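Local atomic coordinates of DUF4276 family protein (Pyrococcus horikoshii, PDB entry 2P62), a protein that is of unknown function but belongs to the DUF3226 family of the Toprim-like clan and forms a two-subunit assembly. Residues N102-F105 with E106-L109; E167-R170 with G171-R174; D182-T185 with P186-M190. One frame throughout, in Å; residues are numbered along the deposited sequence.

Contact 1 of 3, residues N102-F105 with E106-L109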
loop_
_atom_site.group_PDB
_atom_site.type_symbol
_atom_site.label_atom_id
_atom_site.label_comp_id
_atom_site.label_asym_id
_atom_site.label_seq_id
_atom_site.Cartn_x
_atom_site.Cartn_y
_atom_site.Cartn_z
ATOM N N ASN A 102 10.648 5.735 -24.023
ATOM C CA ASN A 102 11.918 5.590 -24.703
ATOM C C ASN A 102 13.062 5.707 -23.709
ATOM O O ASN A 102 12.850 5.595 -22.503
ATOM C CB ASN A 102 12.045 6.642 -25.799
ATOM C CG ASN A 102 11.156 6.338 -26.997
ATOM O OD1 ASN A 102 11.319 5.306 -27.679
ATOM N ND2 ASN A 102 10.206 7.237 -27.262
ATOM N N ASP A 103 14.271 5.924 -24.212
ATOM C CA ASP A 103 15.441 6.035 -23.356
ATOM C C ASP A 103 15.248 7.173 -22.350
ATOM O O ASP A 103 14.857 8.285 -22.708
ATOM C CB ASP A 103 16.686 6.242 -24.227
ATOM C CG ASP A 103 17.969 6.200 -23.434
ATOM O OD1 ASP A 103 18.221 7.157 -22.677
ATOM O OD2 ASP A 103 18.729 5.213 -23.555
ATOM N N VAL A 104 15.510 6.887 -21.084
ATOM C CA VAL A 104 15.328 7.889 -20.044
ATOM C C VAL A 104 16.108 9.183 -20.308
ATOM O O VAL A 104 15.641 10.275 -19.967
ATOM C CB VAL A 104 15.702 7.309 -18.659
ATOM C CG1 VAL A 104 17.180 6.953 -18.619
ATOM C CG2 VAL A 104 15.331 8.287 -17.562
ATOM N N PHE A 105 17.282 9.071 -20.922
ATOM C CA PHE A 105 18.071 10.264 -21.220
ATOM C C PHE A 105 17.298 11.193 -22.163
ATOM O O PHE A 105 17.183 12.395 -21.911
ATOM C CB PHE A 105 19.424 9.887 -21.836
ATOM C CG PHE A 105 20.349 11.058 -22.007
ATOM C CD1 PHE A 105 20.253 11.884 -23.130
ATOM C CD2 PHE A 105 21.279 11.374 -21.019
ATOM C CE1 PHE A 105 21.069 13.014 -23.267
ATOM C CE2 PHE A 105 22.099 12.501 -21.145
ATOM C CZ PHE A 105 21.991 13.325 -22.276
ATOM N N GLU A 106 16.767 10.640 -23.248
ATOM C CA GLU A 106 15.985 11.438 -24.190
ATOM C C GLU A 106 14.715 11.977 -23.496
ATOM O O GLU A 106 14.328 13.130 -23.693
ATOM C CB GLU A 106 15.605 10.589 -25.411
ATOM C CG GLU A 106 16.776 10.250 -26.332
ATOM C CD GLU A 106 16.419 9.191 -27.377
ATOM O OE1 GLU A 106 15.320 9.303 -27.977
ATOM O OE2 GLU A 106 17.230 8.257 -27.606
ATOM N N TRP A 107 14.084 11.144 -22.670
ATOM C CA TRP A 107 12.877 11.543 -21.956
ATOM C C TRP A 107 13.126 12.822 -21.140
ATOM O O TRP A 107 12.399 13.815 -21.259
ATOM C CB TRP A 107 12.419 10.386 -21.060
ATOM C CG TRP A 107 11.145 10.632 -20.304
ATOM C CD1 TRP A 107 9.948 11.047 -20.814
ATOM C CD2 TRP A 107 10.951 10.487 -18.889
ATOM N NE1 TRP A 107 9.021 11.174 -19.800
ATOM C CE2 TRP A 107 9.610 10.837 -18.611
ATOM C CE3 TRP A 107 11.782 10.093 -17.830
ATOM C CZ2 TRP A 107 9.080 10.812 -17.315
ATOM C CZ3 TRP A 107 11.254 10.066 -16.535
ATOM C CH2 TRP A 107 9.914 10.423 -16.292
ATOM N N VAL A 108 14.175 12.812 -20.329
ATOM C CA VAL A 108 14.498 13.979 -19.526
ATOM C C VAL A 108 14.885 15.168 -20.408
ATOM O O VAL A 108 14.397 16.280 -20.218
ATOM C CB VAL A 108 15.647 13.655 -18.552
ATOM C CG1 VAL A 108 16.062 14.909 -17.774
ATOM C CG2 VAL A 108 15.199 12.561 -17.599
ATOM N N LEU A 109 15.761 14.918 -21.375
ATOM C CA LEU A 109 16.221 15.959 -22.283
ATOM C C LEU A 109 15.062 16.714 -22.948
ATOM O O LEU A 109 15.135 17.934 -23.154
ATOM C CB LEU A 109 17.128 15.349 -23.355
ATOM C CG LEU A 109 17.887 16.384 -24.189
ATOM C CD1 LEU A 109 18.907 17.102 -23.304
ATOM C CD2 LEU A 109 18.575 15.710 -25.351
#

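Contact 2 of 3, residues E167-R170 with G171-R174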
loop_
_atom_site.group_PDB
_atom_site.type_symbol
_atom_site.label_atom_id
_atom_site.label_comp_id
_atom_site.label_asym_id
_atom_site.label_seq_id
_atom_site.Cartn_x
_atom_site.Cartn_y
_atom_site.Cartn_z
ATOM N N GLU A 167 15.447 -20.146 -6.232
ATOM C CA GLU A 167 15.931 -21.511 -6.339
ATOM C C GLU A 167 15.063 -22.374 -5.425
ATOM O O GLU A 167 14.533 -23.403 -5.844
ATOM C CB GLU A 167 17.392 -21.570 -5.893
ATOM C CG GLU A 167 17.962 -22.970 -5.785
ATOM C CD GLU A 167 17.705 -23.788 -7.034
ATOM O OE1 GLU A 167 17.962 -23.268 -8.149
ATOM O OE2 GLU A 167 17.248 -24.950 -6.902
ATOM N N LYS A 168 14.921 -21.936 -4.175
ATOM C CA LYS A 168 14.111 -22.639 -3.187
ATOM C C LYS A 168 12.713 -22.874 -3.740
ATOM O O LYS A 168 11.997 -23.774 -3.303
ATOM C CB LYS A 168 14.012 -21.817 -1.901
ATOM C CG LYS A 168 13.133 -22.437 -0.825
ATOM C CD LYS A 168 13.139 -21.587 0.443
ATOM C CE LYS A 168 12.265 -22.193 1.537
ATOM N NZ LYS A 168 12.281 -21.365 2.774
ATOM N N TYR A 169 12.320 -22.045 -4.696
ATOM C CA TYR A 169 11.011 -22.195 -5.298
ATOM C C TYR A 169 11.166 -22.787 -6.693
ATOM O O TYR A 169 11.517 -23.957 -6.826
ATOM C CB TYR A 169 10.263 -20.843 -5.299
ATOM C CG TYR A 169 9.681 -20.517 -3.927
ATOM C CD1 TYR A 169 10.518 -20.231 -2.843
ATOM C CD2 TYR A 169 8.314 -20.672 -3.672
ATOM C CE1 TYR A 169 10.015 -20.134 -1.536
ATOM C CE2 TYR A 169 7.796 -20.577 -2.367
ATOM C CZ TYR A 169 8.655 -20.318 -1.302
ATOM O OH TYR A 169 8.179 -20.321 -0.002
ATOM N N ARG A 170 10.931 -21.999 -7.730
ATOM C CA ARG A 170 11.050 -22.507 -9.098
ATOM C C ARG A 170 9.921 -23.497 -9.375
ATOM O O ARG A 170 9.166 -23.328 -10.331
ATOM C CB ARG A 170 12.405 -23.193 -9.332
ATOM C CG ARG A 170 12.631 -23.540 -10.806
ATOM C CD ARG A 170 13.909 -24.324 -11.029
ATOM N NE ARG A 170 13.845 -25.626 -10.374
ATOM C CZ ARG A 170 13.017 -26.606 -10.728
ATOM N NH1 ARG A 170 12.175 -26.443 -11.746
ATOM N NH2 ARG A 170 13.020 -27.750 -10.049
ATOM N N GLY A 171 9.814 -24.534 -8.545
ATOM C CA GLY A 171 8.737 -25.493 -8.713
ATOM C C GLY A 171 7.425 -24.726 -8.656
ATOM O O GLY A 171 6.462 -25.053 -9.350
ATOM N N SER A 172 7.387 -23.696 -7.815
ATOM C CA SER A 172 6.201 -22.862 -7.707
ATOM C C SER A 172 6.097 -21.996 -8.962
ATOM O O SER A 172 5.010 -21.832 -9.518
ATOM C CB SER A 172 6.278 -21.962 -6.475
ATOM O OG SER A 172 6.267 -22.717 -5.280
ATOM N N MET A 173 7.228 -21.457 -9.415
ATOM C CA MET A 173 7.252 -20.610 -10.612
ATOM C C MET A 173 6.730 -21.381 -11.817
ATOM O O MET A 173 5.990 -20.837 -12.641
ATOM C CB MET A 173 8.677 -20.100 -10.900
ATOM C CG MET A 173 9.135 -18.914 -10.043
ATOM S SD MET A 173 10.758 -18.202 -10.524
ATOM C CE MET A 173 11.799 -18.959 -9.298
ATOM N N ARG A 174 7.124 -22.651 -11.906
ATOM C CA ARG A 174 6.698 -23.530 -12.992
ATOM C C ARG A 174 5.187 -23.690 -12.935
ATOM O O ARG A 174 4.493 -23.540 -13.939
ATOM C CB ARG A 174 7.356 -24.911 -12.857
ATOM C CG ARG A 174 7.000 -25.892 -13.976
ATOM C CD ARG A 174 7.501 -27.296 -13.654
ATOM N NE ARG A 174 8.958 -27.346 -13.631
ATOM C CZ ARG A 174 9.721 -27.199 -14.712
ATOM N NH1 ARG A 174 9.156 -27.000 -15.902
ATOM N NH2 ARG A 174 11.047 -27.226 -14.605
#

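Contact 3 of 3, residues D182-T185 with P186-M190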
loop_
_atom_site.group_PDB
_atom_site.type_symbol
_atom_site.label_atom_id
_atom_site.label_comp_id
_atom_site.label_asym_id
_atom_site.label_seq_id
_atom_site.Cartn_x
_atom_site.Cartn_y
_atom_site.Cartn_z
ATOM N N ASP A 182 1.210 -18.475 -19.302
ATOM C CA ASP A 182 2.221 -17.554 -19.834
ATOM C C ASP A 182 3.334 -17.424 -18.801
ATOM O O ASP A 182 3.196 -17.890 -17.670
ATOM C CB ASP A 182 1.599 -16.171 -20.103
ATOM C CG ASP A 182 2.521 -15.227 -20.900
ATOM O OD1 ASP A 182 2.108 -14.068 -21.133
ATOM O OD2 ASP A 182 3.643 -15.626 -21.299
ATOM N N LYS A 183 4.443 -16.806 -19.188
ATOM C CA LYS A 183 5.542 -16.620 -18.255
ATOM C C LYS A 183 5.141 -15.591 -17.210
ATOM O O LYS A 183 4.274 -14.747 -17.430
ATOM C CB LYS A 183 6.805 -16.135 -18.970
ATOM C CG LYS A 183 7.532 -17.193 -19.781
ATOM C CD LYS A 183 8.722 -16.576 -20.518
ATOM C CE LYS A 183 9.400 -17.575 -21.451
ATOM N NZ LYS A 183 10.453 -16.928 -22.296
ATOM N N LEU A 184 5.797 -15.685 -16.067
ATOM C CA LEU A 184 5.571 -14.799 -14.951
ATOM C C LEU A 184 6.284 -13.472 -15.165
ATOM O O LEU A 184 7.416 -13.450 -15.655
ATOM C CB LEU A 184 6.110 -15.464 -13.692
ATOM C CG LEU A 184 5.148 -16.251 -12.804
ATOM C CD1 LEU A 184 4.098 -16.987 -13.615
ATOM C CD2 LEU A 184 5.977 -17.188 -11.954
ATOM N N THR A 185 5.626 -12.366 -14.810
ATOM C CA THR A 185 6.250 -11.045 -14.930
ATOM C C THR A 185 7.109 -10.822 -13.685
ATOM O O THR A 185 6.945 -11.516 -12.676
ATOM C CB THR A 185 5.224 -9.899 -14.949
ATOM O OG1 THR A 185 4.459 -9.930 -13.738
ATOM C CG2 THR A 185 4.308 -9.998 -16.150
ATOM N N PRO A 186 8.050 -9.868 -13.741
ATOM C CA PRO A 186 8.862 -9.645 -12.545
ATOM C C PRO A 186 7.965 -9.275 -11.360
ATOM O O PRO A 186 8.254 -9.642 -10.223
ATOM C CB PRO A 186 9.809 -8.517 -12.968
ATOM C CG PRO A 186 9.062 -7.816 -14.071
ATOM C CD PRO A 186 8.482 -8.987 -14.840
ATOM N N LYS A 187 6.871 -8.562 -11.627
ATOM C CA LYS A 187 5.953 -8.185 -10.556
ATOM C C LYS A 187 5.237 -9.416 -10.003
ATOM O O LYS A 187 4.827 -9.431 -8.846
ATOM C CB LYS A 187 4.924 -7.160 -11.038
ATOM C CG LYS A 187 5.471 -5.744 -11.217
ATOM C CD LYS A 187 4.412 -4.841 -11.837
ATOM C CE LYS A 187 4.996 -3.534 -12.377
ATOM N NZ LYS A 187 5.360 -2.558 -11.310
ATOM N N ASP A 188 5.074 -10.446 -10.825
ATOM C CA ASP A 188 4.437 -11.664 -10.340
ATOM C C ASP A 188 5.386 -12.300 -9.314
ATOM O O ASP A 188 4.959 -12.749 -8.250
ATOM C CB ASP A 188 4.188 -12.648 -11.495
ATOM C CG ASP A 188 2.947 -12.305 -12.325
ATOM O OD1 ASP A 188 2.842 -12.825 -13.461
ATOM O OD2 ASP A 188 2.074 -11.541 -11.849
ATOM N N VAL A 189 6.678 -12.320 -9.635
ATOM C CA VAL A 189 7.681 -12.909 -8.752
ATOM C C VAL A 189 7.695 -12.197 -7.406
ATOM O O VAL A 189 7.978 -12.788 -6.360
ATOM C CB VAL A 189 9.105 -12.824 -9.375
ATOM C CG1 VAL A 189 10.135 -13.405 -8.411
ATOM C CG2 VAL A 189 9.149 -13.580 -10.700
ATOM N N MET A 190 7.386 -10.912 -7.439
ATOM C CA MET A 190 7.379 -10.133 -6.221
ATOM C C MET A 190 6.350 -10.713 -5.251
ATOM O O MET A 190 6.550 -10.704 -4.041
ATOM C CB MET A 190 7.066 -8.682 -6.561
ATOM C CG MET A 190 8.056 -7.692 -5.994
ATOM S SD MET A 190 9.724 -7.701 -6.635
ATOM C CE MET A 190 10.453 -8.953 -5.792
HETATM O O HOH W 1 2.282 -8.637 -13.628
#

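Contact 1 of 3, residues N102-F105 with E106-L109
E106 sits in the first turn of the helix that D103 caps, and its CB lies 3.6 Å from D103 O. Its side chain turns back along the start of the helix to put OE2 4.0 Å from D103 CB. The two carboxylates stay apart, however, with OE2 of E106 5.1 Å from OD1 of D103. That oxygen of D103 accepts F105 N over 2.8 Å and closes the N-cap, approached on its anti side and somewhat out of the carboxylate plane. W107 N bonds to D103 O. W107 has CG anti to the backbone N (chi1 -177°), and its indole runs outward past V104, whose CG2 meets the ring edge 4.0 Å from CE3. R96 and K68 add cation-pi contacts to the same indole. V108 N donates to V104 O (3.0 Å), while its CG2 stands 4.3 Å from CG2 of V104; both valines rest on P133 of strand 129-136. L109 N reaches F105 O, and CD2 of L109 approaches the F105 ring obliquely, 4.2 Å from CE1, both side chains also touching I124. The chemistry is thus divided: apolar side chains turn to the sheet, while D103 and E106 place two acidic groups at the N-terminal end of the helix, where their negative charge probably suits the helix dipole.

Contact 2 of 3, residues E167-R170 with G171-R174
R170 and R174, one helical turn apart, run alongside each other and point the same way, each bent at chi3. Their guanidinium groups come together at their edges, R170 NH1 lying 3.2 Å from R174 NH2, but the two planes are inclined by 64° and do not stack. Both atoms are donors, so nothing bonds here, and two like charges this close would probably repel. Behind the side chains the backbone is bonded, with R174 N donating to R170 O over 2.7 Å.

M173 takes another side of R170. Its CG lies anti to the carbonyl carbon (chi1 -79°), and the bend at chi3 curls the methyl back on the chain, so that CE comes 3.5 Å from R170 N; beyond, M173 packs on I192 of helix 186-196. Y169 and S172 pair in a different manner. CB of S172 approaches the tyrosine ring at its edge, in plane, while OG stands obliquely to the ring, 3.3 Å from CD2. The hydroxyl finds its polar partner elsewhere, in a hydrogen bond to OD1 of D179 of the second subunit; the Y169 side chain also packs on that D179, and S172 on L176 of the same subunit.

The whole is a short break between consecutive helices: helix 165-168 ends, Y169 leaves helical geometry, and R170, with a positive phi of 69°, is the N-cap residue of helix 171-180. The buried side of this helix-to-helix junction forms part of the dimer interface.

Contact 3 of 3, residues D182-T185 with P186-M190
The D188 carboxylate carries T185 on one of its faces: the threonine OG1 stands over it, 3.2 Å from D188 CG, and on that same side T185 N donates to OD1 (3.1 Å), nearly straight at 170° but from well above the carboxylate plane. OD1 also takes a salt bridge from K180. In return T185 OG1 accepts D188 N over 3.0 Å, which completes a capping box. The threonine's chi1 of 59° sets OG1 between its backbone N and carbonyl carbon, directed at the first turn of the helix. Water 1 lies 2.5 Å from T185 OG1 and makes a weak bond to OD2 of D188. L184 crosses D188 at about a right angle, its CG 4.0 Å from D188 CB. Without the D188 carboxylate, as with an alanine here, T185 N would probably lose its acceptor and K180 its anionic mate. The box thus starts helix 186-196 where the loop from helix 171-180 arrives. L184 packs back on L176 of that helix, P186 and M190 face helix 152-162, and D188 touches I195 of the second subunit.

Along the chain the contacts come in series, each at the start of a helix. Contact 1 opens helix 104-109, which follows strand 89-97 and lies against the mixed sheet. Contacts 2 and 3 belong to the helical region after strand 129-136, and open the successive helices 171-180 and 186-196. Their centres are 12 Å apart and they touch, M173 O lying 3.7 Å from L184 CD2; both also meet the second subunit. Contact 1 is remote, its centre about 36 Å from that of contact 2 and 26 Å from that of contact 3, and no other subunit touches it. The sheet-bound helix is thus separate from the helical part that helps build the dimer.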